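Local coordinates for protein alkylhalidase CmlS (Streptomyces venezuelae, PDB 3I3L) that is a flavin-dependent halogenase of chloramphenicol biosynthesis that carries its FAD bound covalently to an aspartate, at residues A[207-212]-A[293-298]; A[229-234]-A[270-275]; A[356-361]-A[486-491]. All coordinates share one frame; numbering follows the deposited sequence.

Contact 1 of 3, residues A[207-212]-A[293-298]. With FAD (flavin-adenine dinucleotide), chain B.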
# COMPACT_ATOMS: atom_id res chain seq x y z
N ALA A 207 8.45 16.60 5.10
CA ALA A 207 7.90 16.35 6.43
C ALA A 207 8.76 16.85 7.58
O ALA A 207 9.99 16.83 7.48
CB ALA A 207 7.61 14.81 6.66
N VAL A 208 8.07 17.24 8.66
CA VAL A 208 8.67 17.86 9.83
C VAL A 208 7.91 17.37 11.06
O VAL A 208 6.69 17.54 11.14
CB VAL A 208 8.54 19.41 9.74
CG1 VAL A 208 9.20 20.09 10.91
CG2 VAL A 208 9.15 19.91 8.41
N TRP A 209 8.59 16.69 11.96
CA TRP A 209 7.89 15.95 13.00
C TRP A 209 8.63 15.85 14.28
O TRP A 209 9.84 16.04 14.31
CB TRP A 209 7.57 14.51 12.52
CG TRP A 209 8.74 13.57 12.38
CD1 TRP A 209 9.16 12.65 13.28
CD2 TRP A 209 9.63 13.45 11.26
NE1 TRP A 209 10.25 11.96 12.81
CE2 TRP A 209 10.54 12.42 11.55
CE3 TRP A 209 9.74 14.13 10.04
CZ2 TRP A 209 11.57 12.05 10.67
CZ3 TRP A 209 10.76 13.76 9.15
CH2 TRP A 209 11.68 12.75 9.49
N SER A 210 7.90 15.50 15.34
CA SER A 210 8.46 15.35 16.67
C SER A 210 7.54 14.47 17.51
O SER A 210 6.55 13.92 16.97
CB SER A 210 8.65 16.73 17.32
OG SER A 210 9.44 16.70 18.52
N TYR A 211 7.83 14.34 18.82
CA TYR A 211 7.04 13.50 19.71
C TYR A 211 6.52 14.29 20.90
O TYR A 211 7.12 15.26 21.32
CB TYR A 211 7.85 12.27 20.13
CG TYR A 211 8.22 11.40 18.92
CD1 TYR A 211 7.48 10.30 18.59
CD2 TYR A 211 9.30 11.72 18.11
CE1 TYR A 211 7.81 9.53 17.48
CE2 TYR A 211 9.62 10.97 17.02
CZ TYR A 211 8.86 9.86 16.72
OH TYR A 211 9.13 9.09 15.61
N PHE A 212 5.38 13.86 21.43
CA PHE A 212 4.73 14.48 22.56
C PHE A 212 4.37 13.43 23.59
O PHE A 212 4.01 12.32 23.24
CB PHE A 212 3.48 15.26 22.15
CG PHE A 212 3.78 16.51 21.36
CD1 PHE A 212 3.90 17.75 22.00
CD2 PHE A 212 3.92 16.46 19.96
CE1 PHE A 212 4.18 18.94 21.26
CE2 PHE A 212 4.22 17.64 19.22
CZ PHE A 212 4.34 18.88 19.87
N ARG A 293 12.67 16.56 13.48
CA ARG A 293 13.45 16.07 12.34
C ARG A 293 12.72 16.49 11.08
O ARG A 293 11.56 16.85 11.13
CB ARG A 293 13.52 14.55 12.41
CG ARG A 293 14.41 13.99 13.64
CD ARG A 293 14.11 12.48 13.79
NE ARG A 293 14.90 11.81 14.81
CZ ARG A 293 14.54 11.64 16.07
NH1 ARG A 293 13.39 12.10 16.53
NH2 ARG A 293 15.33 10.98 16.88
N ILE A 294 13.42 16.48 9.95
CA ILE A 294 12.80 16.78 8.68
C ILE A 294 13.30 15.80 7.65
O ILE A 294 14.38 15.19 7.80
CB ILE A 294 13.18 18.19 8.19
CG1 ILE A 294 14.65 18.23 7.79
CG2 ILE A 294 12.89 19.23 9.33
CD1 ILE A 294 15.18 19.65 7.43
N VAL A 295 12.53 15.68 6.58
CA VAL A 295 12.98 14.97 5.42
C VAL A 295 12.13 15.27 4.21
O VAL A 295 10.94 15.50 4.36
CB VAL A 295 12.99 13.44 5.69
CG1 VAL A 295 11.58 12.89 5.67
CG2 VAL A 295 13.86 12.75 4.65
N GLN A 296 12.74 15.26 3.02
CA GLN A 296 12.01 15.25 1.76
C GLN A 296 11.44 13.85 1.47
O GLN A 296 12.19 12.90 1.31
CB GLN A 296 12.88 15.66 0.53
CG GLN A 296 13.57 17.11 0.58
CD GLN A 296 12.62 18.28 0.65
OE1 GLN A 296 11.46 18.24 0.16
NE2 GLN A 296 13.08 19.35 1.27
N ASP A 297 10.11 13.75 1.34
CA ASP A 297 9.47 12.48 1.04
C ASP A 297 8.65 12.66 -0.21
O ASP A 297 7.46 12.67 -0.17
CB ASP A 297 8.56 12.05 2.21
CG ASP A 297 9.26 11.12 3.18
OD1 ASP A 297 8.66 10.77 4.20
OD2 ASP A 297 10.44 10.75 2.93
N TRP A 298 9.29 12.85 -1.34
CA TRP A 298 8.53 12.91 -2.63
C TRP A 298 8.11 11.56 -3.11
O TRP A 298 8.88 10.62 -3.01
CB TRP A 298 9.42 13.50 -3.70
CG TRP A 298 9.98 14.85 -3.33
CD1 TRP A 298 9.84 15.51 -2.15
CD2 TRP A 298 10.76 15.68 -4.17
NE1 TRP A 298 10.49 16.69 -2.22
CE2 TRP A 298 11.06 16.82 -3.45
CE3 TRP A 298 11.20 15.57 -5.50
CZ2 TRP A 298 11.82 17.87 -3.98
CZ3 TRP A 298 11.94 16.57 -6.04
CH2 TRP A 298 12.27 17.72 -5.28
PA FAD B . 13.94 1.55 4.89
O1A FAD B . 14.50 2.92 4.58
O2A FAD B . 13.01 1.46 6.05
O5B FAD B . 15.20 0.53 5.11
C5B FAD B . 16.30 0.56 4.23
C4B FAD B . 17.62 0.19 4.94
O4B FAD B . 18.66 0.14 3.94
C3B FAD B . 18.05 1.22 5.96
O3B FAD B . 18.14 0.63 7.22
C2B FAD B . 19.43 1.69 5.48
O2B FAD B . 20.33 1.78 6.54
C1B FAD B . 19.86 0.62 4.50
N9A FAD B . 20.73 1.00 3.40
C8A FAD B . 20.60 2.09 2.58
N7A FAD B . 21.59 2.06 1.67
C5A FAD B . 22.41 1.02 1.94
C6A FAD B . 23.57 0.56 1.34
N6A FAD B . 24.07 1.16 0.28
N1A FAD B . 24.14 -0.58 1.84
C2A FAD B . 23.63 -1.24 2.93
N3A FAD B . 22.48 -0.78 3.50
C4A FAD B . 21.88 0.33 3.02
N1 FAD B . 5.15 3.82 6.27
C2 FAD B . 4.14 3.16 6.95
O2 FAD B . 3.95 1.98 6.67
N3 FAD B . 3.38 3.80 7.89
C4 FAD B . 3.58 5.12 8.18
O4 FAD B . 2.87 5.68 9.08
C4X FAD B . 4.57 5.81 7.48
N5 FAD B . 4.81 7.13 7.75
C5X FAD B . 5.86 7.77 7.13
C6 FAD B . 6.11 9.12 7.40
C7 FAD B . 7.10 9.78 6.71
C7M FAD B . 7.41 11.23 6.99
C8 FAD B . 7.87 9.06 5.80
C8M FAD B . 9.01 9.69 5.11
C9 FAD B . 7.60 7.72 5.48
C9A FAD B . 6.58 7.09 6.18
N10 FAD B . 6.37 5.77 5.91
C10 FAD B . 5.35 5.14 6.51
C1' FAD B . 7.15 5.20 4.77
C2' FAD B . 7.94 4.00 5.23
O2' FAD B . 8.64 4.36 6.35
C3' FAD B . 8.84 3.38 4.20
O3' FAD B . 8.06 2.96 3.09
C4' FAD B . 9.56 2.12 4.77
O4' FAD B . 10.50 2.46 5.76
C5' FAD B . 10.34 1.42 3.66
O5' FAD B . 10.93 0.25 4.14
P FAD B . 12.23 -0.21 3.37
O1P FAD B . 11.99 -0.14 1.88
O2P FAD B . 12.74 -1.52 3.97
O3P FAD B . 13.30 0.99 3.56
O HOH W 1 11.40 14.13 15.67
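A207 and V295 form an antiparallel hydrogen-bonded pair where strands 203-213 and 287-302 run side by side in the large mixed sheet of the FAD-binding domain. The bond from A207 N to V295 O is 2.8 Å long and nearly straight (178°), and V295 N returns one to A207 O. The methyl of A207 lies against the flavin, its CB 3.6 Å from FAD C7M. V208 turns to the other face of the sheet and lies alongside I294, a non-hydrogen-bonded pair whose CG2 atoms are 3.9 Å apart; Y269 of helix 265-273 also packs on V208. W209 pairs with R293 through two backbone bonds. Its CG sits between the backbone N and the carbonyl carbon (chi1 71°), which brings the indole back over the neighbouring strand. There R293 CB lies over one face of the six-membered ring, 3.8 Å from its centroid, a CH-pi contact, while V295 CG1 meets W209 CZ3 at 3.7 Å. The indole NE1 is held by Y60. A water joins W209 O to R293 NH1, which also forms a salt bridge with D290. Y211 turns its ring edge toward that same NH1, and its hydroxyl bonds to E64 and Y60. Beyond the paired residues, segment 293-298 carries D297, whose OD1 is bonded covalently to FAD C8M at 1.5 Å.

Contact 2 of 3, residues A[229-234]-A[270-275]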
# COMPACT_ATOMS: atom_id res chain seq x y z
N ILE A 229 -4.99 15.07 9.51
CA ILE A 229 -5.76 16.30 9.76
C ILE A 229 -5.27 17.40 8.85
O ILE A 229 -4.09 17.75 8.85
CB ILE A 229 -5.60 16.76 11.21
CG1 ILE A 229 -5.96 15.60 12.15
CG2 ILE A 229 -6.40 18.07 11.49
CD1 ILE A 229 -5.93 15.95 13.66
N THR A 230 -6.17 17.87 8.01
CA THR A 230 -5.83 18.89 7.04
C THR A 230 -5.78 20.29 7.71
O THR A 230 -6.54 20.57 8.61
CB THR A 230 -6.78 18.92 5.86
OG1 THR A 230 -8.10 19.30 6.29
CG2 THR A 230 -6.83 17.52 5.19
N PHE A 231 -4.87 21.13 7.22
CA PHE A 231 -4.85 22.58 7.50
C PHE A 231 -4.38 23.29 6.21
O PHE A 231 -4.22 22.64 5.15
CB PHE A 231 -3.93 22.89 8.70
CG PHE A 231 -2.44 22.71 8.41
CD1 PHE A 231 -1.59 23.81 8.33
CD2 PHE A 231 -1.87 21.42 8.32
CE1 PHE A 231 -0.22 23.63 8.11
CE2 PHE A 231 -0.48 21.23 8.10
CZ PHE A 231 0.32 22.34 7.96
N GLU A 232 -4.12 24.60 6.29
CA GLU A 232 -3.85 25.42 5.11
C GLU A 232 -2.75 24.92 4.21
O GLU A 232 -2.89 25.00 3.01
CB GLU A 232 -3.47 26.89 5.52
CG GLU A 232 -2.91 27.70 4.26
CD GLU A 232 -2.66 29.22 4.51
OE1 GLU A 232 -1.81 29.59 5.36
OE2 GLU A 232 -3.32 30.05 3.82
N ASP A 233 -1.63 24.50 4.81
CA ASP A 233 -0.41 24.20 4.09
C ASP A 233 -0.15 22.68 3.98
O ASP A 233 0.99 22.25 3.67
CB ASP A 233 0.85 24.85 4.76
CG ASP A 233 0.82 26.36 4.76
OD1 ASP A 233 0.52 26.96 3.70
OD2 ASP A 233 1.15 26.93 5.83
N GLY A 234 -1.17 21.87 4.22
CA GLY A 234 -1.00 20.39 4.14
C GLY A 234 -1.76 19.59 5.22
O GLY A 234 -2.92 19.90 5.48
N SER A 270 6.69 24.44 15.39
CA SER A 270 5.71 25.00 16.35
C SER A 270 4.75 26.00 15.70
O SER A 270 3.54 25.93 15.96
CB SER A 270 6.42 25.68 17.52
OG SER A 270 7.39 24.79 18.04
N SER A 271 5.25 26.93 14.88
CA SER A 271 4.32 27.94 14.30
C SER A 271 3.40 27.31 13.24
O SER A 271 2.25 27.70 13.08
CB SER A 271 5.05 29.15 13.70
OG SER A 271 6.02 28.79 12.74
N THR A 272 3.90 26.31 12.54
CA THR A 272 3.04 25.61 11.61
C THR A 272 2.02 24.76 12.35
O THR A 272 0.82 24.82 12.04
CB THR A 272 3.86 24.79 10.60
OG1 THR A 272 4.83 25.63 9.99
CG2 THR A 272 2.96 24.25 9.49
N LEU A 273 2.47 23.98 13.33
CA LEU A 273 1.55 23.07 14.01
C LEU A 273 0.41 23.86 14.68
O LEU A 273 -0.69 23.37 14.82
CB LEU A 273 2.28 22.22 15.04
CG LEU A 273 1.53 21.10 15.75
CD1 LEU A 273 0.82 20.17 14.77
CD2 LEU A 273 2.55 20.31 16.62
N ALA A 274 0.71 25.09 15.09
CA ALA A 274 -0.26 25.95 15.78
C ALA A 274 -1.35 26.41 14.80
O ALA A 274 -2.42 26.84 15.20
CB ALA A 274 0.49 27.14 16.37
N LYS A 275 -1.11 26.29 13.50
CA LYS A 275 -2.14 26.65 12.52
C LYS A 275 -3.24 25.61 12.39
O LYS A 275 -4.23 25.88 11.71
CB LYS A 275 -1.51 26.87 11.16
CG LYS A 275 -0.61 28.10 11.07
CD LYS A 275 -0.04 28.27 9.63
CE LYS A 275 -1.03 29.04 8.61
NZ LYS A 275 -2.52 28.54 8.49
O HOH W 2 -4.10 25.91 8.86
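A type I beta turn from F231 to G234, at the hairpin joining strands 226-231 and 234-240, meets the C-terminal end of helix 265-273. F231 supplies the apolar part of the contact. Its ring crosses T272 at about a right angle, and the methyl of T272 does the touching: CG2 is 3.5 Å from F231 CE1 and 3.6 Å from F231 CZ. That methyl stands anti to the backbone N of T272, with OG1 placed beside the N (chi1 -53°) and bonded to F268 O one turn back in the helix. The F231 ring also lies under its own turn, with G234 N 3.9 Å above the ring plane, over its centre. In this way the phenyl group fills the space between the hairpin of the mixed sheet and the helix that packs on that sheet, where V252 and V236 also touch it.

At the more open side of the contact, K275 reaches back to the turn. Its chain bends at its last two torsions (chi3 84°, chi4 -51°), folding the ammonium group toward E232, where K275 NZ and E232 OE1 form a salt bridge whose hydrogen bond is weak, at 3.4 Å. D233 adds a second carboxylate nearby, its OD2 4.8 Å from K275 NZ without touching it, so the lysine probably feels the field of both acids. A water ties the backbones together as well: it accepts from E232 N at 2.9 Å, donates to K275 O, and accepts from K275 NZ at 3.1 Å, lying in the plane of the F231 ring at its edge.

Contact 3 of 3, residues A[356-361]-A[486-491]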
# COMPACT_ATOMS: atom_id res chain seq x y z
N HIS A 356 9.60 -11.60 -14.49
CA HIS A 356 9.93 -10.22 -14.29
C HIS A 356 8.75 -9.32 -14.76
O HIS A 356 8.47 -8.33 -14.12
CB HIS A 356 11.18 -9.87 -15.10
CG HIS A 356 12.45 -10.12 -14.37
ND1 HIS A 356 12.72 -9.53 -13.16
CD2 HIS A 356 13.56 -10.81 -14.72
CE1 HIS A 356 13.94 -9.87 -12.76
NE2 HIS A 356 14.45 -10.68 -13.66
N ALA A 357 8.12 -9.68 -15.87
CA ALA A 357 6.99 -8.92 -16.36
C ALA A 357 5.87 -8.96 -15.33
O ALA A 357 5.21 -7.97 -15.15
CB ALA A 357 6.52 -9.43 -17.76
N TRP A 358 5.68 -10.08 -14.64
CA TRP A 358 4.71 -10.13 -13.59
C TRP A 358 5.11 -9.22 -12.38
O TRP A 358 4.28 -8.52 -11.81
CB TRP A 358 4.41 -11.58 -13.15
CG TRP A 358 3.64 -11.63 -11.85
CD1 TRP A 358 2.28 -11.57 -11.70
CD2 TRP A 358 4.19 -11.73 -10.52
NE1 TRP A 358 1.95 -11.67 -10.37
CE2 TRP A 358 3.10 -11.72 -9.62
CE3 TRP A 358 5.48 -11.84 -10.00
CZ2 TRP A 358 3.27 -11.80 -8.24
CZ3 TRP A 358 5.65 -11.91 -8.63
CH2 TRP A 358 4.56 -11.91 -7.77
N TYR A 359 6.37 -9.27 -11.96
CA TYR A 359 6.80 -8.44 -10.82
C TYR A 359 6.62 -6.93 -11.18
O TYR A 359 6.15 -6.18 -10.36
CB TYR A 359 8.26 -8.75 -10.44
CG TYR A 359 8.73 -8.02 -9.18
CD1 TYR A 359 8.41 -8.51 -7.90
CD2 TYR A 359 9.42 -6.83 -9.28
CE1 TYR A 359 8.80 -7.79 -6.73
CE2 TYR A 359 9.85 -6.13 -8.16
CZ TYR A 359 9.54 -6.62 -6.89
OH TYR A 359 9.96 -5.89 -5.78
N ASN A 360 6.98 -6.53 -12.41
CA ASN A 360 6.88 -5.13 -12.83
C ASN A 360 5.43 -4.65 -12.93
O ASN A 360 5.08 -3.60 -12.39
CB ASN A 360 7.57 -4.89 -14.20
CG ASN A 360 9.06 -4.80 -14.09
OD1 ASN A 360 9.59 -3.70 -14.00
ND2 ASN A 360 9.75 -5.98 -14.10
N ARG A 361 4.59 -5.45 -13.59
CA ARG A 361 3.17 -5.11 -13.72
C ARG A 361 2.50 -4.97 -12.36
O ARG A 361 1.78 -4.01 -12.11
CB ARG A 361 2.46 -6.18 -14.52
CG ARG A 361 0.97 -6.02 -14.52
CD ARG A 361 0.35 -7.17 -15.36
NE ARG A 361 -1.02 -6.82 -15.75
CZ ARG A 361 -2.11 -7.42 -15.31
NH1 ARG A 361 -1.99 -8.40 -14.42
NH2 ARG A 361 -3.32 -7.04 -15.75
N LYS A 486 -5.67 -16.86 -19.86
CA LYS A 486 -4.32 -16.33 -19.99
C LYS A 486 -3.51 -16.70 -18.73
O LYS A 486 -4.07 -16.82 -17.62
CB LYS A 486 -4.37 -14.81 -20.15
CG LYS A 486 -2.99 -14.18 -20.24
CD LYS A 486 -2.91 -12.82 -19.53
CE LYS A 486 -3.30 -11.68 -20.48
NZ LYS A 486 -2.89 -10.36 -19.85
N GLN A 487 -2.20 -16.85 -18.92
CA GLN A 487 -1.29 -17.24 -17.84
C GLN A 487 -1.00 -16.09 -16.88
O GLN A 487 -0.86 -14.94 -17.26
CB GLN A 487 0.01 -17.83 -18.41
CG GLN A 487 0.53 -19.10 -17.67
CD GLN A 487 -0.37 -20.34 -17.84
OE1 GLN A 487 -0.81 -20.97 -16.84
NE2 GLN A 487 -0.66 -20.68 -19.09
N HIS A 488 -0.95 -16.41 -15.60
CA HIS A 488 -0.72 -15.41 -14.58
C HIS A 488 -0.01 -16.07 -13.38
O HIS A 488 -0.09 -17.27 -13.19
CB HIS A 488 -2.05 -14.74 -14.17
CG HIS A 488 -1.87 -13.45 -13.42
ND1 HIS A 488 -1.48 -12.28 -14.04
CD2 HIS A 488 -1.96 -13.17 -12.09
CE1 HIS A 488 -1.35 -11.33 -13.13
NE2 HIS A 488 -1.63 -11.84 -11.94
N TYR A 489 0.66 -15.28 -12.58
CA TYR A 489 1.26 -15.77 -11.36
C TYR A 489 0.53 -15.32 -10.14
O TYR A 489 -0.15 -14.26 -10.13
CB TYR A 489 2.73 -15.34 -11.29
CG TYR A 489 3.61 -15.97 -12.36
CD1 TYR A 489 3.97 -17.33 -12.29
CD2 TYR A 489 4.09 -15.24 -13.41
CE1 TYR A 489 4.78 -17.91 -13.25
CE2 TYR A 489 4.92 -15.82 -14.40
CZ TYR A 489 5.26 -17.15 -14.27
OH TYR A 489 6.06 -17.73 -15.20
N ARG A 490 0.66 -16.11 -9.09
CA ARG A 490 0.10 -15.73 -7.80
C ARG A 490 0.98 -16.30 -6.71
O ARG A 490 1.39 -17.43 -6.81
CB ARG A 490 -1.38 -16.20 -7.72
CG ARG A 490 -1.96 -16.52 -6.36
CD ARG A 490 -2.14 -18.07 -6.16
NE ARG A 490 -2.83 -18.49 -4.90
CZ ARG A 490 -3.58 -17.70 -4.11
NH1 ARG A 490 -3.77 -16.41 -4.39
NH2 ARG A 490 -4.15 -18.19 -3.01
N VAL A 491 1.29 -15.51 -5.68
CA VAL A 491 2.01 -16.05 -4.54
C VAL A 491 1.08 -16.85 -3.66
O VAL A 491 0.14 -16.30 -3.14
CB VAL A 491 2.59 -14.92 -3.71
CG1 VAL A 491 3.24 -15.46 -2.47
CG2 VAL A 491 3.63 -14.09 -4.59
O HOH W 3 -0.47 -12.12 -8.30
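W358 presents one indole face to Y489 and its pyrrole edge to H488, so that the indole stands steeply to both neighbouring rings. Over the face stands Y489 CB, 3.7 Å from the centroid of the five-membered ring and almost straight above its centre, a CH-pi contact. The phenol ring of Y489 continues from there as an offset edge-to-face partner, its plane at 72° to the indole, and its CD2 meets W358 CB at 3.7 Å. On the H488 side the roles are reversed: the edge of W358 points at the imidazole face in a T-shaped stack, planes 78° apart, with W358 CD1 3.9 Å from H488 CE1. The indole owes this reach to a CG anti to the backbone N (chi1 167°), which sends the ring from helix 352-382 toward strand 483-491. This aromatic cluster packs the long helix against an outer strand of the three-stranded antiparallel sheet, and thus joins the FAD-binding and C-terminal family regions. Replacing W358 with an alanine would probably leave the Y489 CB and the H488 face without their partner and open a gap between helix and strand. A water lies in the indole plane and bridges the two segments, accepting from W358 NE1 at 3.2 Å and donating to Y489 O. At the far end of the six-membered ring, W358 CH2 touches V491 CG2 at 4.0 Å. One helical turn on, the extended R361 brings NH1 to 3.3 Å from H488 CE1, its guanidinium steeply inclined to the imidazole, while NH2 forms a salt bridge with D511.

From the N terminus, the chain enters strand 203-213, then makes the hairpin of strands 226-231 and 234-240 and passes through strand 245-253 to helix 265-273, where contact 2 closes a short loop. Strand 287-302 then returns beside 203-213 and closes contact 1, so contact 2 is nested within the loop of contact 1. These two serve the same sheet and touch through F212 CZ and L273 CD2, 4.0 Å apart. Contact 3 follows in series on the opposite side of the chain's centre, about 36 Å from contact 1 between centres; it closes when strand 483-491 comes back to helix 352-382 after 124 residues, about half of them helical, and ties that helix to the C-terminal sheet.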